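PDB 5XYW: rhino from Drosophila simulans, which is a heterochromatin-protein-1-like chromatin protein that probably marks germline piRNA clusters for piRNA production and so supports transposon silencing, its chromo shadow domain self-pairing and binding partner proteins. Local coordinates for residues Val19-Gln24 against Phe29-Trp34. Sequence-based numbering, arbitrary orientation.
Sequences VLHCYQ and FLFVTW
Phe31 O is gripped by two successive amides of the neighbouring strand, Leu20 N at 2.7 Å and His21 N at 3.1 Å, both in the carbonyl plane. This double acceptance marks a classic beta bulge: Leu20 and His21 together face Phe31, and the register slips by one residue between the Val19–Val32 and His21–Phe31 pairs. Beyond the bulge, regular antiparallel pairing resumes. Phe31 N returns a nearly straight bond (173°) to His21 O, and Tyr23 and Phe29 exchange two backbone bonds. On the face carrying His21, Tyr23 and Phe31, the Phe31 ring lies along the strand 19-24, because chi1 of -52° sets CG anti to its own carbonyl carbon. Tyr23 CB meets the ring edge in plane, 3.5 Å from Phe31 CE2. The imidazole of His21 runs alongside; its plane is turned 25° from that of Phe31, but the rings are slid apart and barely overlap, with centroids 5.5 Å apart. Each ring also meets an aromatic side chain on the chain of another protein; a leucine in place of Phe31 has no flat ring, and would probably leave the His21 imidazole without its ring neighbour and Tyr23 CB less closely packed. The face carrying Val19, Cys22, Leu30 and Val32 is apolar: Leu30 reaches Val19 CG1 with CD1 (4.0 Å) and Cys22 CB with CD2 (3.7 Å). Helix 53-61 covers this side through Phe59 and Phe60. At the bulge, the side chains of Leu20 and Thr33 cross at about a right angle. The whole is a bulged antiparallel beta hairpin of a chromo shadow domain, with its helices on one face and a bound partner on the other.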
loop_
_atom_site.group_PDB
_atom_site.type_symbol
_atom_site.label_atom_id
_atom_site.label_comp_id
_atom_site.label_asym_id
_atom_site.label_seq_id
_atom_site.Cartn_x
_atom_site.Cartn_y
_atom_site.Cartn_z
ATOM N N VAL A 19 -5.868 2.266 12.061
ATOM C CA VAL A 19 -5.346 1.640 10.864
ATOM C C VAL A 19 -4.827 0.301 11.294
ATOM O O VAL A 19 -3.781 0.216 11.919
ATOM C CB VAL A 19 -4.209 2.426 10.205
ATOM C CG1 VAL A 19 -3.738 1.682 8.957
ATOM C CG2 VAL A 19 -4.655 3.824 9.863
ATOM N N LEU A 20 -5.567 -0.745 10.963
ATOM C CA LEU A 20 -5.253 -2.085 11.436
ATOM C C LEU A 20 -4.153 -2.762 10.644
ATOM O O LEU A 20 -3.295 -3.428 11.221
ATOM C CB LEU A 20 -6.507 -2.959 11.410
ATOM C CG LEU A 20 -7.647 -2.414 12.271
ATOM C CD1 LEU A 20 -8.768 -3.440 12.423
ATOM C CD2 LEU A 20 -7.114 -1.973 13.631
ATOM N N HIS A 21 -4.165 -2.605 9.328
ATOM C CA HIS A 21 -3.290 -3.463 8.525
ATOM C C HIS A 21 -3.128 -2.854 7.149
ATOM O O HIS A 21 -3.819 -1.905 6.816
ATOM C CB HIS A 21 -3.889 -4.888 8.485
ATOM C CG HIS A 21 -3.168 -5.870 7.605
ATOM N ND1 HIS A 21 -1.795 -6.023 7.606
ATOM C CD2 HIS A 21 -3.644 -6.780 6.721
ATOM C CE1 HIS A 21 -1.458 -6.967 6.746
ATOM N NE2 HIS A 21 -2.563 -7.442 6.194
ATOM N N CYS A 22 -2.207 -3.363 6.344
ATOM C CA CYS A 22 -2.146 -2.887 4.969
ATOM C C CYS A 22 -1.827 -4.014 3.984
ATOM O O CYS A 22 -1.321 -5.067 4.377
ATOM C CB CYS A 22 -1.110 -1.764 4.852
ATOM S SG CYS A 22 0.562 -2.394 4.626
ATOM N N TYR A 23 -2.137 -3.797 2.704
ATOM C CA TYR A 23 -1.769 -4.754 1.650
ATOM C C TYR A 23 -1.510 -4.039 0.321
ATOM O O TYR A 23 -2.331 -3.284 -0.201
ATOM C CB TYR A 23 -2.846 -5.843 1.481
ATOM C CG TYR A 23 -2.411 -6.944 0.544
ATOM C CD1 TYR A 23 -1.403 -7.832 0.907
ATOM C CD2 TYR A 23 -2.975 -7.077 -0.729
ATOM C CE1 TYR A 23 -0.963 -8.833 0.027
ATOM C CE2 TYR A 23 -2.561 -8.081 -1.602
ATOM C CZ TYR A 23 -1.549 -8.945 -1.221
ATOM O OH TYR A 23 -1.147 -9.922 -2.099
ATOM N N GLN A 24 -0.327 -4.274 -0.213
ATOM C CA GLN A 24 0.113 -3.568 -1.399
ATOM C C GLN A 24 -0.236 -4.336 -2.651
ATOM O O GLN A 24 0.265 -5.435 -2.848
ATOM C CB GLN A 24 1.628 -3.336 -1.351
ATOM C CG GLN A 24 2.191 -2.691 -2.586
ATOM C CD GLN A 24 1.864 -1.221 -2.649
ATOM O OE1 GLN A 24 2.103 -0.483 -1.694
ATOM N NE2 GLN A 24 1.287 -0.787 -3.765
ATOM N N PHE A 29 -3.510 -0.687 -0.045
ATOM C CA PHE A 29 -4.764 -0.661 0.688
ATOM C C PHE A 29 -4.503 -0.630 2.168
ATOM O O PHE A 29 -3.614 -1.317 2.657
ATOM C CB PHE A 29 -5.633 -1.873 0.348
ATOM C CG PHE A 29 -6.475 -1.673 -0.858
ATOM C CD1 PHE A 29 -7.641 -0.929 -0.776
ATOM C CD2 PHE A 29 -6.082 -2.194 -2.080
ATOM C CE1 PHE A 29 -8.411 -0.720 -1.900
ATOM C CE2 PHE A 29 -6.833 -1.983 -3.205
ATOM C CZ PHE A 29 -8.006 -1.259 -3.127
ATOM N N LEU A 30 -5.277 0.179 2.871
ATOM C CA LEU A 30 -5.218 0.196 4.312
ATOM C C LEU A 30 -6.509 -0.365 4.803
ATOM O O LEU A 30 -7.580 -0.021 4.312
ATOM C CB LEU A 30 -4.996 1.609 4.881
ATOM C CG LEU A 30 -3.789 2.428 4.413
ATOM C CD1 LEU A 30 -3.557 3.529 5.393
ATOM C CD2 LEU A 30 -2.524 1.590 4.237
ATOM N N PHE A 31 -6.384 -1.240 5.782
ATOM C CA PHE A 31 -7.515 -1.824 6.439
ATOM C C PHE A 31 -7.713 -1.127 7.773
ATOM O O PHE A 31 -6.920 -1.301 8.726
ATOM C CB PHE A 31 -7.292 -3.321 6.558
ATOM C CG PHE A 31 -6.944 -3.948 5.243
ATOM C CD1 PHE A 31 -7.935 -4.159 4.276
ATOM C CD2 PHE A 31 -5.628 -4.257 4.932
ATOM C CE1 PHE A 31 -7.627 -4.710 3.038
ATOM C CE2 PHE A 31 -5.312 -4.818 3.688
ATOM C CZ PHE A 31 -6.320 -5.042 2.739
ATOM N N VAL A 32 -8.764 -0.308 7.784
ATOM C CA VAL A 32 -9.064 0.618 8.856
ATOM C C VAL A 32 -10.431 0.393 9.489
ATOM O O VAL A 32 -11.375 -0.042 8.830
ATOM C CB VAL A 32 -9.036 2.076 8.359
ATOM C CG1 VAL A 32 -7.694 2.424 7.734
ATOM C CG2 VAL A 32 -10.166 2.317 7.389
ATOM N N THR A 33 -10.534 0.716 10.776
ATOM C CA THR A 33 -11.833 0.787 11.438
ATOM C C THR A 33 -12.251 2.237 11.588
ATOM O O THR A 33 -11.411 3.145 11.511
ATOM C CB THR A 33 -11.828 0.115 12.812
ATOM O OG1 THR A 33 -10.853 0.746 13.660
ATOM C CG2 THR A 33 -11.512 -1.349 12.666
ATOM N N TRP A 34 -13.552 2.445 11.789
ATOM C CA TRP A 34 -14.101 3.779 12.033
ATOM C C TRP A 34 -14.715 3.870 13.437
ATOM O O TRP A 34 -15.013 2.846 14.058
ATOM C CB TRP A 34 -15.136 4.125 10.960
ATOM C CG TRP A 34 -14.604 3.948 9.570
ATOM C CD1 TRP A 34 -14.759 2.861 8.766
ATOM C CD2 TRP A 34 -13.815 4.886 8.827
ATOM N NE1 TRP A 34 -14.120 3.063 7.570
ATOM C CE2 TRP A 34 -13.531 4.297 7.585
ATOM C CE3 TRP A 34 -13.321 6.167 9.101
ATOM C CZ2 TRP A 34 -12.770 4.942 6.613
ATOM C CZ3 TRP A 34 -12.571 6.808 8.130
ATOM C CH2 TRP A 34 -12.303 6.195 6.902
#